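Local coordinates for adhesion G-protein coupled receptor G6 (PDB 6V55) that is an adhesion G-protein coupled receptor, linked to myelination, whose calcium-binding extracellular region probably takes part in cell adhesion, at residues I35-T46 with L82-V93; D11-P22 with K104-Q112. All blocks are in the same frame, centred on the assembly; numbering follows the deposited sequence.

Contact 1: I35-T46 with L82-V93; sequences IQAPAGFIVQIT and LTLNSTGNVMEV. With NAG (2-acetamido-2-deoxy-beta-D-glucopyranose), chain H.
Ser86 meets Val43 through both backbone and side chain. Ser86 N donates to Val43 O at 2.8 Å, almost straight (172°), and Val43 N donates to Ser86 OG at 2.6 Å, so a hydroxyl stands where a backbone carbonyl would continue the pairing. Ile45 with Leu84 continues the pairing between strands 41-46 and 83-85, whose axes run at 164°; separately, in the opposite sheet of the sandwich, Ile35 pairs with Met91. Asn89 bridges the far end, its backbone O accepting from Ala37 N, and its ND2 donates a bent bond to Ala37 O at 2.9 Å, the acceptor standing out of the Asn89 amide plane. Thr46 OG1 and Thr83 OG1 lie side by side and share a hydrogen bond of 3.2 Å.

Apolar contacts fill the inner side. Met91 leaves the backbone with CG anti to N (176°); its CB packs on Val43 CB at 3.8 Å, and the chain then bends until CE rests 3.9 Å from Ile45 CG2. Val65 of strand 62-66 adjoins Met91, Ile45 and Leu84.

On the other face, Asn85 carries the glycan, its ND2 joined to C1 of the sugar at 1.5 Å within the sequon Asn85-Ser86-Thr87. Its OD1 touches Ile42 CD1 at 3.4 Å, the two side chains crossing at about a right angle. The chemistry thus divides by face: aliphatic groups and a thioether inside, threonines, amides and sugar outside, with Ser86 and Asn89 serving backbone polar groups where regular pairing stops.

Contact 2: D11-P22 with K104-Q112; sequences DSQGSFTSPCYP and KGFHISYKQ
Phe16 and Ile108 form the central hydrogen-bonded pair of two antiparallel strands, with axes at 158°. Phe16 N donates to Ile108 O at 3.0 Å, and Ile108 N returns a nearly linear bond to Phe16 O; Gly14 with Tyr110 repeats the pattern, and Gln112 N to Ser12 O extends it. At the other end Ser18 N donates to Phe106 O. With OG held between backbone N and carbonyl carbon (chi1 64°), Ser18 also accepts from Phe106 N at 3.0 Å.

This is the edge pairing of one sheet of the CUB beta-sandwich: strand 13-17 is outermost, and strand 105-114 separates it from strand 41-51.

Ring faces cover carbon atoms on the inner side. Tyr110 lies over Gly14, whose CA is 3.9 Å from the ring centroid; having no side chain, the glycine lets the ring lie flat across the strand. Ser18 CB sits 3.6 Å from the centroid of Phe106, only 13° off its normal. Phe16 receives Ile108 CB over one face and Tyr110 CD1 at its edge, and it stacks on Trp33 of the opposite sheet.

Polar groups line the outer side. Ser15 OG meets the edge of His107 at NE2, 2.5 Å away, a short hydrogen bond whose exact length is doubtful. Tyr21 crosses His107 at about a right angle, CE2 lying 3.6 Å from His107 CB, while Tyr21 OH and Lys104 NZ both engage Asp49.

Both contacts belong to the amino-terminal CUB domain, their centres about 14 Å apart. Strands 41-51 and 105-114 are neighbours in one four-stranded antiparallel sheet and join the contacts directly: Thr46 O lies 2.9 Å from Ser109 N and Gln44 N 3.0 Å from Lys111 O, both probable hydrogen bonds. Contact 2 adds the outer strand 13-17 on one side and contact 1 the outer strand 83-85 on the other. Contact 1 also reaches the opposite sheet through strands 30-36 and 90-96; Ile35 CG2 packs on Tyr110 CD2 across the interior. Along the chain contact 1 is nested within contact 2, so sequence-distant ends close the same sandwich, which also bears a calcium site.

Contact 1: I35-T46 with L82-V93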
loop_
_atom_site.group_PDB
_atom_site.type_symbol
_atom_site.label_atom_id
_atom_site.label_comp_id
_atom_site.label_asym_id
_atom_site.label_seq_id
_atom_site.Cartn_x
_atom_site.Cartn_y
_atom_site.Cartn_z
ATOM N N ILE A 35 -0.781 -11.121 0.093
ATOM C CA ILE A 35 -1.295 -12.084 -0.873
ATOM C C ILE A 35 -0.446 -13.337 -0.787
ATOM O O ILE A 35 0.761 -13.286 -1.051
ATOM C CB ILE A 35 -1.272 -11.522 -2.295
ATOM C CG1 ILE A 35 -1.791 -10.082 -2.302
ATOM C CG2 ILE A 35 -2.074 -12.424 -3.178
ATOM C CD1 ILE A 35 -1.531 -9.325 -3.600
ATOM N N GLN A 36 -1.065 -14.465 -0.431
ATOM C CA GLN A 36 -0.328 -15.707 -0.243
ATOM C C GLN A 36 -0.835 -16.792 -1.178
ATOM O O GLN A 36 -2.041 -17.051 -1.254
ATOM C CB GLN A 36 -0.400 -16.194 1.194
ATOM C CG GLN A 36 0.639 -17.246 1.472
ATOM C CD GLN A 36 0.957 -17.360 2.933
ATOM O OE1 GLN A 36 2.073 -17.735 3.310
ATOM N NE2 GLN A 36 -0.018 -17.018 3.778
ATOM N N ALA A 37 0.097 -17.415 -1.881
ATOM C CA ALA A 37 -0.095 -18.532 -2.779
ATOM C C ALA A 37 0.551 -19.786 -2.183
ATOM O O ALA A 37 1.424 -19.681 -1.311
ATOM C CB ALA A 37 0.530 -18.191 -4.144
ATOM N N PRO A 38 0.140 -21.019 -2.627
ATOM C CA PRO A 38 0.862 -22.230 -2.187
ATOM C C PRO A 38 2.262 -22.343 -2.785
ATOM O O PRO A 38 2.649 -21.525 -3.630
ATOM C CB PRO A 38 -0.042 -23.373 -2.665
ATOM C CG PRO A 38 -0.881 -22.768 -3.762
ATOM C CD PRO A 38 -1.111 -21.366 -3.335
ATOM N N ALA A 39 2.992 -23.404 -2.405
ATOM C CA ALA A 39 4.455 -23.442 -2.496
ATOM C C ALA A 39 5.003 -23.462 -3.922
ATOM O O ALA A 39 6.174 -23.113 -4.117
ATOM C CB ALA A 39 4.993 -24.656 -1.736
ATOM N N GLY A 40 4.196 -23.817 -4.921
ATOM C CA GLY A 40 4.714 -23.868 -6.280
ATOM C C GLY A 40 4.291 -22.713 -7.166
ATOM O O GLY A 40 4.381 -22.792 -8.397
ATOM N N PHE A 41 3.825 -21.628 -6.550
ATOM C CA PHE A 41 3.236 -20.512 -7.273
ATOM C C PHE A 41 3.912 -19.216 -6.842
ATOM O O PHE A 41 4.507 -19.134 -5.770
ATOM C CB PHE A 41 1.715 -20.456 -7.039
ATOM C CG PHE A 41 0.967 -21.603 -7.669
ATOM C CD1 PHE A 41 0.785 -22.804 -6.988
ATOM C CD2 PHE A 41 0.444 -21.476 -8.948
ATOM C CE1 PHE A 41 0.103 -23.863 -7.583
ATOM C CE2 PHE A 41 -0.222 -22.525 -9.568
ATOM C CZ PHE A 41 -0.404 -23.719 -8.883
ATOM N N ILE A 42 3.867 -18.213 -7.715
ATOM C CA ILE A 42 4.268 -16.858 -7.360
ATOM C C ILE A 42 3.060 -15.938 -7.548
ATOM O O ILE A 42 2.048 -16.323 -8.130
ATOM C CB ILE A 42 5.483 -16.360 -8.173
ATOM C CG1 ILE A 42 5.155 -16.261 -9.663
ATOM C CG2 ILE A 42 6.680 -17.247 -7.956
ATOM C CD1 ILE A 42 6.141 -15.395 -10.430
ATOM N N VAL A 43 3.164 -14.715 -7.036
ATOM C CA VAL A 43 2.065 -13.753 -7.098
ATOM C C VAL A 43 2.441 -12.635 -8.067
ATOM O O VAL A 43 3.525 -12.044 -7.962
ATOM C CB VAL A 43 1.730 -13.186 -5.707
ATOM C CG1 VAL A 43 0.577 -12.210 -5.805
ATOM C CG2 VAL A 43 1.409 -14.308 -4.718
ATOM N N GLN A 44 1.551 -12.354 -9.013
ATOM C CA GLN A 44 1.693 -11.231 -9.927
ATOM C C GLN A 44 0.597 -10.215 -9.646
ATOM O O GLN A 44 -0.591 -10.553 -9.707
ATOM C CB GLN A 44 1.587 -11.708 -11.363
ATOM C CG GLN A 44 1.955 -10.655 -12.338
ATOM C CD GLN A 44 1.615 -11.044 -13.749
ATOM O OE1 GLN A 44 0.514 -11.529 -14.035
ATOM N NE2 GLN A 44 2.584 -10.886 -14.640
ATOM N N ILE A 45 0.977 -8.972 -9.347
ATOM C CA ILE A 45 -0.008 -7.916 -9.195
ATOM C C ILE A 45 0.033 -7.035 -10.430
ATOM O O ILE A 45 1.008 -6.998 -11.179
ATOM C CB ILE A 45 0.170 -7.064 -7.921
ATOM C CG1 ILE A 45 1.422 -6.187 -8.016
ATOM C CG2 ILE A 45 0.173 -7.926 -6.669
ATOM C CD1 ILE A 45 1.543 -5.187 -6.878
ATOM N N THR A 46 -1.060 -6.316 -10.646
ATOM C CA THR A 46 -1.171 -5.348 -11.728
ATOM C C THR A 46 -1.989 -4.191 -11.181
ATOM O O THR A 46 -3.077 -4.399 -10.631
ATOM C CB THR A 46 -1.829 -5.969 -12.977
ATOM O OG1 THR A 46 -0.887 -6.823 -13.659
ATOM C CG2 THR A 46 -2.338 -4.891 -13.948
ATOM N N LEU A 82 1.713 -0.569 -14.070
ATOM C CA LEU A 82 2.792 -1.460 -13.666
ATOM C C LEU A 82 2.317 -2.873 -13.324
ATOM O O LEU A 82 1.190 -3.084 -12.861
ATOM C CB LEU A 82 3.525 -0.869 -12.467
ATOM C CG LEU A 82 4.796 -0.088 -12.805
ATOM C CD1 LEU A 82 4.518 1.116 -13.736
ATOM C CD2 LEU A 82 5.481 0.335 -11.510
ATOM N N THR A 83 3.215 -3.843 -13.537
ATOM C CA THR A 83 2.959 -5.260 -13.276
ATOM C C THR A 83 4.174 -5.861 -12.586
ATOM O O THR A 83 5.240 -5.961 -13.193
ATOM C CB THR A 83 2.678 -6.034 -14.567
ATOM O OG1 THR A 83 1.526 -5.492 -15.236
ATOM C CG2 THR A 83 2.442 -7.500 -14.250
ATOM N N LEU A 84 4.028 -6.269 -11.332
ATOM C CA LEU A 84 5.156 -6.708 -10.523
ATOM C C LEU A 84 4.963 -8.154 -10.093
ATOM O O LEU A 84 3.838 -8.660 -9.997
ATOM C CB LEU A 84 5.350 -5.834 -9.288
ATOM C CG LEU A 84 5.366 -4.321 -9.536
ATOM C CD1 LEU A 84 5.638 -3.590 -8.239
ATOM C CD2 LEU A 84 6.386 -3.902 -10.600
ATOM N N ASN A 85 6.082 -8.813 -9.824
ATOM C CA ASN A 85 6.124 -10.258 -9.735
ATOM C C ASN A 85 6.890 -10.649 -8.485
ATOM O O ASN A 85 8.040 -10.232 -8.308
ATOM C CB ASN A 85 6.768 -10.847 -11.007
ATOM C CG ASN A 85 5.793 -11.694 -11.789
ATOM O OD1 ASN A 85 4.917 -12.299 -11.167
ATOM N ND2 ASN A 85 5.905 -11.760 -13.140
ATOM N N SER A 86 6.249 -11.435 -7.616
ATOM C CA SER A 86 6.895 -11.905 -6.394
ATOM C C SER A 86 7.926 -12.992 -6.682
ATOM O O SER A 86 7.742 -13.834 -7.566
ATOM C CB SER A 86 5.858 -12.445 -5.412
ATOM O OG SER A 86 5.236 -13.608 -5.936
ATOM N N THR A 87 9.012 -12.976 -5.912
ATOM C CA THR A 87 10.063 -13.969 -6.096
ATOM C C THR A 87 9.735 -15.279 -5.382
ATOM O O THR A 87 10.079 -16.359 -5.873
ATOM C CB THR A 87 11.397 -13.387 -5.624
ATOM O OG1 THR A 87 11.291 -12.985 -4.258
ATOM C CG2 THR A 87 11.725 -12.159 -6.451
ATOM N N GLY A 88 9.065 -15.210 -4.242
ATOM C CA GLY A 88 8.469 -16.367 -3.605
ATOM C C GLY A 88 6.965 -16.392 -3.791
ATOM O O GLY A 88 6.422 -15.853 -4.764
ATOM N N ASN A 89 6.273 -17.012 -2.849
ATOM C CA ASN A 89 4.837 -17.167 -2.985
ATOM C C ASN A 89 4.040 -16.122 -2.218
ATOM O O ASN A 89 2.807 -16.172 -2.248
ATOM C CB ASN A 89 4.412 -18.564 -2.540
ATOM C CG ASN A 89 4.883 -18.892 -1.164
ATOM O OD1 ASN A 89 5.830 -18.285 -0.658
ATOM N ND2 ASN A 89 4.240 -19.869 -0.541
ATOM N N VAL A 90 4.689 -15.184 -1.524
ATOM C CA VAL A 90 3.974 -14.132 -0.804
ATOM C C VAL A 90 4.321 -12.765 -1.392
ATOM O O VAL A 90 5.500 -12.423 -1.548
ATOM C CB VAL A 90 4.257 -14.150 0.707
ATOM C CG1 VAL A 90 3.144 -13.456 1.408
ATOM C CG2 VAL A 90 4.359 -15.569 1.234
ATOM N N MET A 91 3.288 -11.983 -1.706
ATOM C CA MET A 91 3.426 -10.582 -2.090
ATOM C C MET A 91 2.609 -9.724 -1.130
ATOM O O MET A 91 1.419 -9.984 -0.932
ATOM C CB MET A 91 2.956 -10.348 -3.524
ATOM C CG MET A 91 2.999 -8.887 -3.931
ATOM S SD MET A 91 4.487 -8.521 -4.858
ATOM C CE MET A 91 3.928 -9.043 -6.461
ATOM N N GLU A 92 3.234 -8.692 -0.555
ATOM C CA GLU A 92 2.591 -7.799 0.403
ATOM C C GLU A 92 2.531 -6.389 -0.176
ATOM O O GLU A 92 3.544 -5.879 -0.666
ATOM C CB GLU A 92 3.350 -7.805 1.737
ATOM C CG GLU A 92 3.586 -9.213 2.271
ATOM C CD GLU A 92 4.095 -9.257 3.701
ATOM O OE1 GLU A 92 4.702 -8.277 4.179
ATOM O OE2 GLU A 92 3.883 -10.293 4.361
ATOM N N VAL A 93 1.349 -5.769 -0.120
ATOM C CA VAL A 93 1.105 -4.411 -0.610
ATOM C C VAL A 93 0.664 -3.545 0.565
ATOM O O VAL A 93 -0.391 -3.792 1.158
ATOM C CB VAL A 93 0.032 -4.380 -1.708
ATOM C CG1 VAL A 93 -0.281 -2.941 -2.104
ATOM C CG2 VAL A 93 0.474 -5.161 -2.913
HETATM C C1 NAG H . 6.799 -11.197 -14.143
HETATM C C2 NAG H . 6.334 -11.706 -15.540
HETATM C C3 NAG H . 7.195 -11.082 -16.651
HETATM C C4 NAG H . 7.158 -9.560 -16.561
HETATM C C5 NAG H . 7.666 -9.111 -15.191
HETATM C C6 NAG H . 7.566 -7.614 -15.005
HETATM C C7 NAG H . 5.532 -13.915 -16.323
HETATM C C8 NAG H . 5.745 -15.401 -16.243
HETATM N N2 NAG H . 6.378 -13.162 -15.603
HETATM O O3 NAG H . 6.759 -11.506 -17.940
HETATM O O4 NAG H . 7.953 -8.977 -17.589
HETATM O O5 NAG H . 6.873 -9.714 -14.149
HETATM O O6 NAG H . 8.510 -7.128 -14.060
HETATM O O7 NAG H . 4.644 -13.420 -17.018
#

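Contact 2: D11-P22 with K104-Q112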
loop_
_atom_site.group_PDB
_atom_site.type_symbol
_atom_site.label_atom_id
_atom_site.label_comp_id
_atom_site.label_asym_id
_atom_site.label_seq_id
_atom_site.Cartn_x
_atom_site.Cartn_y
_atom_site.Cartn_z
ATOM N N ASP A 11 -7.163 -16.409 -2.545
ATOM C CA ASP A 11 -7.812 -16.960 -3.728
ATOM C C ASP A 11 -6.844 -16.975 -4.909
ATOM O O ASP A 11 -5.768 -16.363 -4.868
ATOM C CB ASP A 11 -9.071 -16.169 -4.075
ATOM C CG ASP A 11 -10.235 -16.481 -3.143
ATOM O OD1 ASP A 11 -10.103 -17.404 -2.301
ATOM O OD2 ASP A 11 -11.287 -15.805 -3.268
ATOM N N SER A 12 -7.241 -17.701 -5.971
ATOM C CA SER A 12 -6.361 -17.895 -7.125
ATOM C C SER A 12 -6.205 -16.613 -7.931
ATOM O O SER A 12 -5.145 -16.374 -8.521
ATOM C CB SER A 12 -6.891 -19.017 -8.023
ATOM O OG SER A 12 -7.597 -18.496 -9.143
ATOM N N GLN A 13 -7.250 -15.793 -7.977
ATOM C CA GLN A 13 -7.162 -14.445 -8.510
ATOM C C GLN A 13 -8.211 -13.586 -7.818
ATOM O O GLN A 13 -9.146 -14.095 -7.193
ATOM C CB GLN A 13 -7.356 -14.417 -10.028
ATOM C CG GLN A 13 -8.393 -15.405 -10.516
ATOM C CD GLN A 13 -8.478 -15.450 -12.024
ATOM O OE1 GLN A 13 -7.535 -15.874 -12.700
ATOM N NE2 GLN A 13 -9.612 -15.006 -12.566
ATOM N N GLY A 14 -8.039 -12.277 -7.917
ATOM C CA GLY A 14 -9.007 -11.388 -7.327
ATOM C C GLY A 14 -8.641 -9.940 -7.535
ATOM O O GLY A 14 -7.833 -9.591 -8.399
ATOM N N SER A 15 -9.255 -9.103 -6.709
ATOM C CA SER A 15 -9.134 -7.665 -6.820
ATOM C C SER A 15 -9.204 -7.070 -5.423
ATOM O O SER A 15 -9.880 -7.608 -4.537
ATOM C CB SER A 15 -10.246 -7.094 -7.696
ATOM O OG SER A 15 -9.810 -5.937 -8.368
ATOM N N PHE A 16 -8.477 -5.973 -5.224
ATOM C CA PHE A 16 -8.662 -5.148 -4.043
ATOM C C PHE A 16 -8.375 -3.709 -4.419
ATOM O O PHE A 16 -7.603 -3.437 -5.342
ATOM C CB PHE A 16 -7.803 -5.588 -2.858
ATOM C CG PHE A 16 -6.322 -5.510 -3.082
ATOM C CD1 PHE A 16 -5.590 -4.415 -2.641
ATOM C CD2 PHE A 16 -5.645 -6.580 -3.637
ATOM C CE1 PHE A 16 -4.223 -4.364 -2.826
ATOM C CE2 PHE A 16 -4.266 -6.543 -3.821
ATOM C CZ PHE A 16 -3.559 -5.443 -3.411
ATOM N N THR A 17 -9.038 -2.790 -3.722
ATOM C CA THR A 17 -8.846 -1.369 -3.948
ATOM C C THR A 17 -8.424 -0.698 -2.652
ATOM O O THR A 17 -8.603 -1.239 -1.555
ATOM C CB THR A 17 -10.110 -0.677 -4.469
ATOM O OG1 THR A 17 -11.025 -0.474 -3.392
ATOM C CG2 THR A 17 -10.812 -1.462 -5.564
ATOM N N SER A 18 -7.895 0.523 -2.796
ATOM C CA SER A 18 -7.715 1.432 -1.666
ATOM C C SER A 18 -9.094 1.798 -1.103
ATOM O O SER A 18 -10.084 1.733 -1.843
ATOM C CB SER A 18 -6.992 2.697 -2.130
ATOM O OG SER A 18 -7.784 3.413 -3.072
ATOM N N PRO A 19 -9.192 2.128 0.200
ATOM C CA PRO A 19 -10.512 2.405 0.807
ATOM C C PRO A 19 -11.209 3.592 0.162
ATOM O O PRO A 19 -10.553 4.558 -0.228
ATOM C CB PRO A 19 -10.179 2.676 2.281
ATOM C CG PRO A 19 -8.664 2.785 2.352
ATOM C CD PRO A 19 -8.164 1.941 1.243
ATOM N N CYS A 20 -12.502 3.380 -0.134
ATOM C CA CYS A 20 -13.440 4.310 -0.770
ATOM C C CYS A 20 -13.162 4.563 -2.257
ATOM O O CYS A 20 -13.776 5.476 -2.823
ATOM C CB CYS A 20 -13.540 5.658 -0.029
ATOM S SG CYS A 20 -13.584 5.547 1.775
ATOM N N TYR A 21 -12.282 3.772 -2.906
ATOM C CA TYR A 21 -12.083 3.857 -4.363
ATOM C C TYR A 21 -13.382 3.495 -5.081
ATOM O O TYR A 21 -14.048 2.534 -4.690
ATOM C CB TYR A 21 -10.943 2.907 -4.815
ATOM C CG TYR A 21 -10.659 2.814 -6.323
ATOM C CD1 TYR A 21 -9.746 3.679 -6.939
ATOM C CD2 TYR A 21 -11.313 1.871 -7.138
ATOM C CE1 TYR A 21 -9.506 3.611 -8.319
ATOM C CE2 TYR A 21 -11.098 1.820 -8.497
ATOM C CZ TYR A 21 -10.190 2.680 -9.080
ATOM O OH TYR A 21 -9.977 2.573 -10.436
ATOM N N PRO A 22 -13.756 4.224 -6.157
ATOM C CA PRO A 22 -13.054 5.294 -6.899
ATOM C C PRO A 22 -13.142 6.734 -6.358
ATOM O O PRO A 22 -12.590 7.624 -7.011
ATOM C CB PRO A 22 -13.688 5.216 -8.297
ATOM C CG PRO A 22 -15.052 4.701 -8.063
ATOM C CD PRO A 22 -14.988 3.799 -6.844
ATOM N N LYS A 104 -7.190 9.761 -5.521
ATOM C CA LYS A 104 -8.185 8.747 -5.847
ATOM C C LYS A 104 -7.844 7.398 -5.230
ATOM O O LYS A 104 -8.728 6.691 -4.732
ATOM C CB LYS A 104 -8.275 8.638 -7.360
ATOM C CG LYS A 104 -9.405 7.803 -7.888
ATOM C CD LYS A 104 -9.017 7.123 -9.187
ATOM C CE LYS A 104 -8.420 8.083 -10.215
ATOM N NZ LYS A 104 -7.964 7.411 -11.479
ATOM N N GLY A 105 -6.564 7.045 -5.213
ATOM C CA GLY A 105 -6.168 5.760 -4.696
ATOM C C GLY A 105 -5.808 4.799 -5.804
ATOM O O GLY A 105 -5.140 5.188 -6.775
ATOM N N PHE A 106 -6.259 3.551 -5.686
ATOM C CA PHE A 106 -5.765 2.535 -6.591
ATOM C C PHE A 106 -6.686 1.329 -6.634
ATOM O O PHE A 106 -7.466 1.078 -5.712
ATOM C CB PHE A 106 -4.348 2.085 -6.225
ATOM C CG PHE A 106 -4.147 1.738 -4.778
ATOM C CD1 PHE A 106 -4.317 0.426 -4.331
ATOM C CD2 PHE A 106 -3.702 2.700 -3.872
ATOM C CE1 PHE A 106 -4.081 0.089 -2.986
ATOM C CE2 PHE A 106 -3.468 2.377 -2.531
ATOM C CZ PHE A 106 -3.657 1.076 -2.093
ATOM N N HIS A 107 -6.537 0.570 -7.717
ATOM C CA HIS A 107 -7.250 -0.678 -7.954
ATOM C C HIS A 107 -6.227 -1.680 -8.460
ATOM O O HIS A 107 -5.667 -1.497 -9.546
ATOM C CB HIS A 107 -8.370 -0.482 -8.977
ATOM C CG HIS A 107 -9.249 -1.679 -9.167
ATOM N ND1 HIS A 107 -10.172 -1.761 -10.185
ATOM C CD2 HIS A 107 -9.353 -2.837 -8.473
ATOM C CE1 HIS A 107 -10.795 -2.923 -10.122
ATOM N NE2 HIS A 107 -10.328 -3.591 -9.083
ATOM N N ILE A 108 -5.991 -2.733 -7.681
ATOM C CA ILE A 108 -4.952 -3.718 -7.944
ATOM C C ILE A 108 -5.608 -5.075 -8.183
ATOM O O ILE A 108 -6.490 -5.489 -7.423
ATOM C CB ILE A 108 -3.964 -3.784 -6.767
ATOM C CG1 ILE A 108 -3.253 -2.441 -6.585
ATOM C CG2 ILE A 108 -2.957 -4.914 -6.921
ATOM C CD1 ILE A 108 -2.338 -2.437 -5.365
ATOM N N SER A 109 -5.200 -5.755 -9.248
ATOM C CA SER A 109 -5.599 -7.131 -9.508
ATOM C C SER A 109 -4.445 -8.058 -9.163
ATOM O O SER A 109 -3.307 -7.808 -9.570
ATOM C CB SER A 109 -5.974 -7.313 -10.974
ATOM O OG SER A 109 -4.807 -7.251 -11.782
ATOM N N TYR A 110 -4.734 -9.130 -8.427
ATOM C CA TYR A 110 -3.728 -10.129 -8.110
ATOM C C TYR A 110 -4.080 -11.462 -8.756
ATOM O O TYR A 110 -5.243 -11.763 -9.031
ATOM C CB TYR A 110 -3.555 -10.307 -6.602
ATOM C CG TYR A 110 -4.750 -10.821 -5.825
ATOM C CD1 TYR A 110 -5.737 -9.943 -5.387
ATOM C CD2 TYR A 110 -4.857 -12.173 -5.471
ATOM C CE1 TYR A 110 -6.816 -10.387 -4.652
ATOM C CE2 TYR A 110 -5.942 -12.632 -4.725
ATOM C CZ TYR A 110 -6.924 -11.724 -4.323
ATOM O OH TYR A 110 -8.018 -12.138 -3.582
ATOM N N LYS A 111 -3.045 -12.270 -8.972
ATOM C CA LYS A 111 -3.125 -13.463 -9.801
ATOM C C LYS A 111 -2.071 -14.447 -9.311
ATOM O O LYS A 111 -0.912 -14.058 -9.118
ATOM C CB LYS A 111 -2.889 -13.087 -11.269
ATOM C CG LYS A 111 -3.480 -14.003 -12.307
ATOM C CD LYS A 111 -2.627 -13.967 -13.580
ATOM C CE LYS A 111 -3.451 -13.677 -14.838
ATOM N NZ LYS A 111 -2.541 -13.530 -16.009
ATOM N N GLN A 112 -2.476 -15.698 -9.073
ATOM C CA GLN A 112 -1.544 -16.778 -8.752
ATOM C C GLN A 112 -0.994 -17.369 -10.052
ATOM O O GLN A 112 -1.752 -17.881 -10.886
ATOM C CB GLN A 112 -2.224 -17.863 -7.924
ATOM C CG GLN A 112 -2.627 -17.429 -6.539
ATOM C CD GLN A 112 -2.970 -18.613 -5.637
ATOM O OE1 GLN A 112 -2.798 -19.773 -6.027
ATOM N NE2 GLN A 112 -3.439 -18.323 -4.416
HETATM O O HOH W 1 -10.496 -10.235 -3.408
#